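Putative endo-1,4-beta-xylanase (Bacteroides thetaiotaomicron VPI-5482, PDB 5MSX) probably hydrolyses glycosidic bonds as a calcium-binding family 43 glycoside hydrolase, an arabinofuranosidase linked to the breakdown of plant pectin. Local coordinates at residues S247-E252 against F256-G261; Y276-R281 against Q287-Q292. All blocks are in the same frame, centred on the assembly; numbering follows the deposited sequence.

Interaction 1 of 2, residues S247-E252 against F256-G261. With CA (calcium ion), chain S.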
loop_
_atom_site.group_PDB
_atom_site.type_symbol
_atom_site.label_atom_id
_atom_site.label_comp_id
_atom_site.label_asym_id
_atom_site.label_seq_id
_atom_site.Cartn_x
_atom_site.Cartn_y
_atom_site.Cartn_z
ATOM N N SER C 247 11.049 -8.601 -33.629
ATOM C CA SER C 247 12.249 -7.830 -33.949
ATOM C C SER C 247 13.366 -8.775 -34.248
ATOM O O SER C 247 13.493 -9.805 -33.591
ATOM C CB SER C 247 12.651 -6.856 -32.841
ATOM O OG SER C 247 13.197 -7.502 -31.715
ATOM N N THR C 248 14.141 -8.452 -35.276
ATOM C CA THR C 248 15.245 -9.288 -35.728
ATOM C C THR C 248 16.193 -8.446 -36.587
ATOM O O THR C 248 15.795 -7.401 -37.085
ATOM C CB THR C 248 14.738 -10.527 -36.518
ATOM O OG1 THR C 248 15.827 -11.427 -36.719
ATOM C CG2 THR C 248 14.142 -10.149 -37.910
ATOM N N THR C 249 17.436 -8.890 -36.743
ATOM C CA THR C 249 18.410 -8.202 -37.603
ATOM C C THR C 249 17.815 -7.878 -38.986
ATOM O O THR C 249 17.135 -8.714 -39.589
ATOM C CB THR C 249 19.714 -9.018 -37.734
ATOM O OG1 THR C 249 20.403 -8.984 -36.477
ATOM C CG2 THR C 249 20.648 -8.465 -38.882
ATOM N N ASN C 250 17.994 -6.626 -39.411
ATOM C CA ASN C 250 17.648 -6.173 -40.767
ATOM C C ASN C 250 18.970 -5.805 -41.465
ATOM O O ASN C 250 19.551 -4.706 -41.250
ATOM C CB ASN C 250 16.709 -4.989 -40.700
ATOM C CG ASN C 250 16.241 -4.533 -42.081
ATOM O OD1 ASN C 250 17.001 -4.551 -43.052
ATOM N ND2 ASN C 250 15.005 -4.071 -42.153
ATOM N N TYR C 251 19.451 -6.742 -42.276
ATOM C CA TYR C 251 20.754 -6.644 -42.929
ATOM C C TYR C 251 20.795 -5.441 -43.872
ATOM O O TYR C 251 21.747 -4.672 -43.863
ATOM C CB TYR C 251 21.072 -7.948 -43.688
ATOM C CG TYR C 251 21.426 -9.091 -42.768
ATOM C CD1 TYR C 251 22.707 -9.194 -42.235
ATOM C CD2 TYR C 251 20.487 -10.060 -42.408
ATOM C CE1 TYR C 251 23.049 -10.227 -41.378
ATOM C CE2 TYR C 251 20.830 -11.097 -41.546
ATOM C CZ TYR C 251 22.112 -11.159 -41.044
ATOM O OH TYR C 251 22.495 -12.153 -40.201
ATOM N N GLU C 252 19.739 -5.298 -44.671
ATOM C CA GLU C 252 19.581 -4.186 -45.618
ATOM C C GLU C 252 19.710 -2.793 -44.981
ATOM O O GLU C 252 20.331 -1.907 -45.556
ATOM C CB GLU C 252 18.219 -4.273 -46.316
ATOM N N PHE C 256 21.423 -4.520 -36.319
ATOM C CA PHE C 256 21.821 -5.832 -35.818
ATOM C C PHE C 256 21.406 -6.052 -34.357
ATOM O O PHE C 256 21.684 -5.217 -33.488
ATOM C CB PHE C 256 23.346 -5.976 -35.930
ATOM C CG PHE C 256 23.847 -6.003 -37.347
ATOM C CD1 PHE C 256 24.167 -4.823 -38.011
ATOM C CD2 PHE C 256 23.984 -7.210 -38.024
ATOM C CE1 PHE C 256 24.626 -4.847 -39.328
ATOM C CE2 PHE C 256 24.432 -7.241 -39.345
ATOM C CZ PHE C 256 24.770 -6.061 -39.989
ATOM N N GLY C 257 20.754 -7.182 -34.101
ATOM C CA GLY C 257 20.519 -7.658 -32.744
ATOM C C GLY C 257 19.625 -6.715 -31.959
ATOM O O GLY C 257 20.062 -6.177 -30.943
ATOM N N PRO C 258 18.384 -6.480 -32.451
ATOM C CA PRO C 258 17.403 -5.637 -31.769
ATOM C C PRO C 258 16.813 -6.292 -30.532
ATOM O O PRO C 258 15.726 -6.898 -30.576
ATOM C CB PRO C 258 16.335 -5.386 -32.838
ATOM C CG PRO C 258 16.381 -6.579 -33.668
ATOM C CD PRO C 258 17.855 -6.944 -33.749
ATOM N N GLY C 259 17.527 -6.138 -29.419
ATOM C CA GLY C 259 17.162 -6.793 -28.168
ATOM C C GLY C 259 16.644 -5.928 -27.033
ATOM O O GLY C 259 16.027 -4.899 -27.230
ATOM N N HIS C 260 16.944 -6.395 -25.830
ATOM C CA HIS C 260 16.320 -5.967 -24.599
ATOM C C HIS C 260 15.992 -4.466 -24.594
ATOM O O HIS C 260 16.906 -3.604 -24.631
ATOM C CB HIS C 260 17.247 -6.330 -23.455
ATOM C CG HIS C 260 16.661 -6.149 -22.096
ATOM N ND1 HIS C 260 17.246 -6.708 -20.979
ATOM C CD2 HIS C 260 15.590 -5.442 -21.652
ATOM C CE1 HIS C 260 16.561 -6.355 -19.905
ATOM N NE2 HIS C 260 15.538 -5.606 -20.292
ATOM N N GLY C 261 14.679 -4.193 -24.608
ATOM C CA GLY C 261 14.147 -2.849 -24.444
ATOM C C GLY C 261 12.810 -2.836 -23.750
ATOM O O GLY C 261 12.646 -3.500 -22.729
HETATM CA CA CA S . 13.509 -4.689 -18.758
HETATM O O HOH W 1 13.024 -2.684 -19.851
HETATM O O HOH W 2 12.213 -5.273 -20.628
HETATM O O HOH W 3 11.645 -4.217 -17.291
HETATM O O HOH W 4 14.410 -5.210 -16.420
HETATM O O HOH W 5 15.309 -3.092 -18.114
#
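T249 meets F256 and G257 through the two branches of its side chain, and chi1 of -70° explains the split. From CB, the torsion sets CG2 anti to the backbone N and turns OG1 back beside that nitrogen. OG1 accepts the amide of G257: N lies 3.0 Å from OG1, with an N-H...O angle of 160°. CG2 points the other way, 3.7 Å from F256 CD2, the two side chains crossing obliquely. CG2 also sits over the centre of the Y251 ring, 3.6 Å above its plane, and Y251 nears F256, both tentative because Y251 has two conformers. The P258 ring packs against the backbone of T248 and T249, its CG 3.3 Å from T248 N and its CD 3.6 Å from T249 N. Both segments belong to the irregular connection between strands 245-247 and 261-264, which carries the chain from one antiparallel sheet to the next in the five-bladed beta-propeller expected of this family. P258 is the centre of an inverse gamma turn, and its carbonyl O receives the hydroxyl of S247, with OG 2.8 Å away in the carbonyl plane. The same OG has a weak further bond to Y225 N. H260 touches D36 and D154, the predicted proton acceptor and the predicted pKa-modulating residue. H260 NE2 coordinates a calcium ion at 2.7 Å, the metal at the ring edge and in plane. Five waters and one further ligand atom complete its shell with H260; waters 1 and 2 donate to G261 O, water 2 with its O 2.8 Å from G261 O.

Interaction 2 of 2, residues Y276-R281 against Q287-Q292. With EDO (1,2-ethanediol), chain B.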
loop_
_atom_site.group_PDB
_atom_site.type_symbol
_atom_site.label_atom_id
_atom_site.label_comp_id
_atom_site.label_asym_id
_atom_site.label_seq_id
_atom_site.Cartn_x
_atom_site.Cartn_y
_atom_site.Cartn_z
ATOM N N TYR C 276 14.512 -0.512 -28.289
ATOM C CA TYR C 276 15.407 -1.671 -28.297
ATOM C C TYR C 276 16.880 -1.255 -28.301
ATOM O O TYR C 276 17.250 -0.209 -28.807
ATOM C CB TYR C 276 15.115 -2.565 -29.494
ATOM C CG TYR C 276 15.258 -1.852 -30.827
ATOM C CD1 TYR C 276 14.233 -1.051 -31.320
ATOM C CD2 TYR C 276 16.420 -1.969 -31.594
ATOM C CE1 TYR C 276 14.367 -0.394 -32.541
ATOM C CE2 TYR C 276 16.554 -1.301 -32.801
ATOM C CZ TYR C 276 15.526 -0.522 -33.273
ATOM O OH TYR C 276 15.644 0.139 -34.491
ATOM N N LEU C 277 17.712 -2.104 -27.733
ATOM C CA LEU C 277 19.151 -1.928 -27.883
ATOM C C LEU C 277 19.558 -2.462 -29.250
ATOM O O LEU C 277 18.827 -3.275 -29.846
ATOM C CB LEU C 277 19.909 -2.624 -26.737
ATOM C CG LEU C 277 19.953 -4.148 -26.751
ATOM C CD1 LEU C 277 20.983 -4.713 -27.737
ATOM C CD2 LEU C 277 20.244 -4.676 -25.333
ATOM N N GLU C 278 20.748 -2.029 -29.709
ATOM C CA GLU C 278 21.306 -2.438 -30.982
ATOM C C GLU C 278 22.772 -2.803 -30.732
ATOM O O GLU C 278 23.398 -2.254 -29.816
ATOM C CB GLU C 278 21.134 -1.331 -32.039
ATOM C CG GLU C 278 21.248 -1.796 -33.510
ATOM C CD GLU C 278 22.673 -1.698 -34.098
ATOM O OE1 GLU C 278 22.870 -2.193 -35.257
ATOM O OE2 GLU C 278 23.597 -1.119 -33.420
ATOM N N PHE C 279 23.264 -3.801 -31.466
ATOM C CA PHE C 279 24.637 -4.360 -31.295
ATOM C C PHE C 279 25.751 -3.301 -31.110
ATOM O O PHE C 279 26.664 -3.475 -30.302
ATOM C CB PHE C 279 24.977 -5.305 -32.471
ATOM C CG PHE C 279 26.361 -5.906 -32.386
ATOM C CD1 PHE C 279 26.628 -6.949 -31.499
ATOM C CD2 PHE C 279 27.396 -5.420 -33.186
ATOM C CE1 PHE C 279 27.890 -7.499 -31.419
ATOM C CE2 PHE C 279 28.671 -5.966 -33.105
ATOM C CZ PHE C 279 28.919 -7.010 -32.226
ATOM N N GLY C 280 25.649 -2.205 -31.850
ATOM C CA GLY C 280 26.518 -1.073 -31.682
ATOM C C GLY C 280 27.966 -1.384 -32.005
ATOM O O GLY C 280 28.269 -1.959 -33.068
ATOM N N ARG C 281 28.849 -1.012 -31.080
ATOM C CA ARG C 281 30.273 -1.201 -31.264
ATOM C C ARG C 281 30.770 -2.462 -30.562
ATOM O O ARG C 281 31.961 -2.522 -30.212
ATOM C CB ARG C 281 31.055 0.027 -30.779
ATOM C CG ARG C 281 30.814 1.296 -31.576
ATOM C CD ARG C 281 29.519 2.001 -31.181
ATOM N NE ARG C 281 29.514 3.398 -31.575
ATOM C CZ ARG C 281 28.418 4.155 -31.660
ATOM N NH1 ARG C 281 27.218 3.683 -31.327
ATOM N NH2 ARG C 281 28.523 5.409 -32.063
ATOM N N GLN C 287 23.643 1.248 -28.181
ATOM C CA GLN C 287 22.729 2.386 -28.069
ATOM C C GLN C 287 21.313 1.893 -28.241
ATOM O O GLN C 287 21.104 0.724 -28.614
ATOM C CB GLN C 287 23.090 3.471 -29.074
ATOM C CG GLN C 287 24.353 4.204 -28.698
ATOM C CD GLN C 287 24.575 5.439 -29.558
ATOM O OE1 GLN C 287 24.895 5.320 -30.730
ATOM N NE2 GLN C 287 24.385 6.625 -28.982
ATOM N N THR C 288 20.356 2.778 -27.933
ATOM C CA THR C 288 18.917 2.452 -27.889
ATOM C C THR C 288 18.196 3.264 -28.941
ATOM O O THR C 288 18.524 4.441 -29.158
ATOM C CB THR C 288 18.298 2.629 -26.484
ATOM O OG1 THR C 288 18.809 1.615 -25.614
ATOM C CG2 THR C 288 16.743 2.489 -26.493
ATOM N N TYR C 289 17.273 2.602 -29.644
ATOM C CA TYR C 289 16.491 3.190 -30.727
ATOM C C TYR C 289 15.009 2.946 -30.462
ATOM O O TYR C 289 14.653 2.003 -29.744
ATOM C CB TYR C 289 16.880 2.531 -32.064
ATOM C CG TYR C 289 18.349 2.756 -32.383
ATOM C CD1 TYR C 289 19.321 1.943 -31.829
ATOM C CD2 TYR C 289 18.760 3.831 -33.142
ATOM C CE1 TYR C 289 20.657 2.158 -32.067
ATOM C CE2 TYR C 289 20.117 4.047 -33.408
ATOM C CZ TYR C 289 21.064 3.205 -32.855
ATOM O OH TYR C 289 22.428 3.370 -33.097
ATOM N N VAL C 290 14.163 3.757 -31.086
ATOM C CA VAL C 290 12.689 3.677 -30.916
ATOM C C VAL C 290 12.020 3.653 -32.300
ATOM O O VAL C 290 12.395 4.427 -33.212
ATOM C CB VAL C 290 12.142 4.846 -30.040
ATOM C CG1 VAL C 290 10.617 4.768 -29.860
ATOM C CG2 VAL C 290 12.777 4.826 -28.655
ATOM N N ASN C 291 11.039 2.760 -32.455
ATOM C CA ASN C 291 10.151 2.747 -33.632
ATOM C C ASN C 291 8.740 2.500 -33.185
ATOM O O ASN C 291 8.494 2.010 -32.070
ATOM C CB ASN C 291 10.529 1.632 -34.606
ATOM C CG ASN C 291 11.761 1.949 -35.388
ATOM O OD1 ASN C 291 11.787 2.915 -36.187
ATOM N ND2 ASN C 291 12.802 1.185 -35.148
ATOM N N GLN C 292 7.814 2.769 -34.087
ATOM C CA GLN C 292 6.389 2.451 -33.852
ATOM C C GLN C 292 6.114 0.953 -33.744
ATOM O O GLN C 292 6.770 0.150 -34.403
ATOM C CB GLN C 292 5.520 2.990 -34.997
ATOM C CG GLN C 292 5.516 4.503 -35.100
ATOM C CD GLN C 292 4.785 4.967 -36.357
ATOM O OE1 GLN C 292 5.094 4.554 -37.470
ATOM N NE2 GLN C 292 3.823 5.819 -36.175
HETATM C C1 EDO B . 4.697 -2.196 -36.687
HETATM O O1 EDO B . 5.110 -3.002 -35.559
HETATM C C2 EDO B . 5.769 -1.627 -37.599
HETATM O O2 EDO B . 6.743 -0.808 -36.877
HETATM O O HOH W 6 24.038 1.176 -31.918
#
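Y276 and Y289 form the tightly packed part of an antiparallel beta hairpin of strands 272-278 and 287-293, in a sheet of the catalytic domain. They are a hydrogen-bonded pair: Y276 N to Y289 O and Y289 N to Y276 O both measure 2.9 Å. Their side chains share one face of the sheet. With chi1 of 58°, CG of Y276 is wedged between its own N and carbonyl carbon, which swings the ring toward the neighbouring strand, under CB of Y289 in a CH-pi contact, 4.0 Å from CB to the centroid and 29° off the normal. ND2 of N291 approaches the edge of that ring, in its plane, while OD1 bonds to T307.

The E278 side is looser: a water bridges the side chains, donating to E278 OE2 and to Y289 OH, which also bonds F25 O. The E278 N bond to Q287 O is bent, at 135°. R349, in a salt bridge with OE1, and G280 N, donating to OE2, hold E278. Solvent is reached past the other end, where Q292 O accepts a bond from an ethanediol, probably a crystallisation additive.

Past strand 272-278, R281 packs on W454 of the calcium-binding C-terminal region, forming a salt bridge to E351 through NH2. Its NH1 lies 2.9 Å from Q287 OE1, donating from above the amide's carbonyl plane while keeping OE1 close to the guanidinium plane.

Overall arrangement
Interaction 1 ends before interaction 2 begins, and their centres lie about 8 Å apart. All touching residues of interaction 2 are buried, and it pairs two neighbouring strands mainly through backbone bonds. Interaction 1 is only partly buried: it folds an irregular connection on itself, its crossing bonds both use side-chain hydroxyls, and its far end carries a calcium ion. The two join directly. F256 O is 2.9 Å from F279 N, and F256 N is 2.9 Å from E278 OE1, both probable hydrogen bonds, while G259 O packs on Y276 CB. H260 and L277 both touch D36, the predicted proton acceptor, whereas R281 and Q287 face the second calcium region around W454.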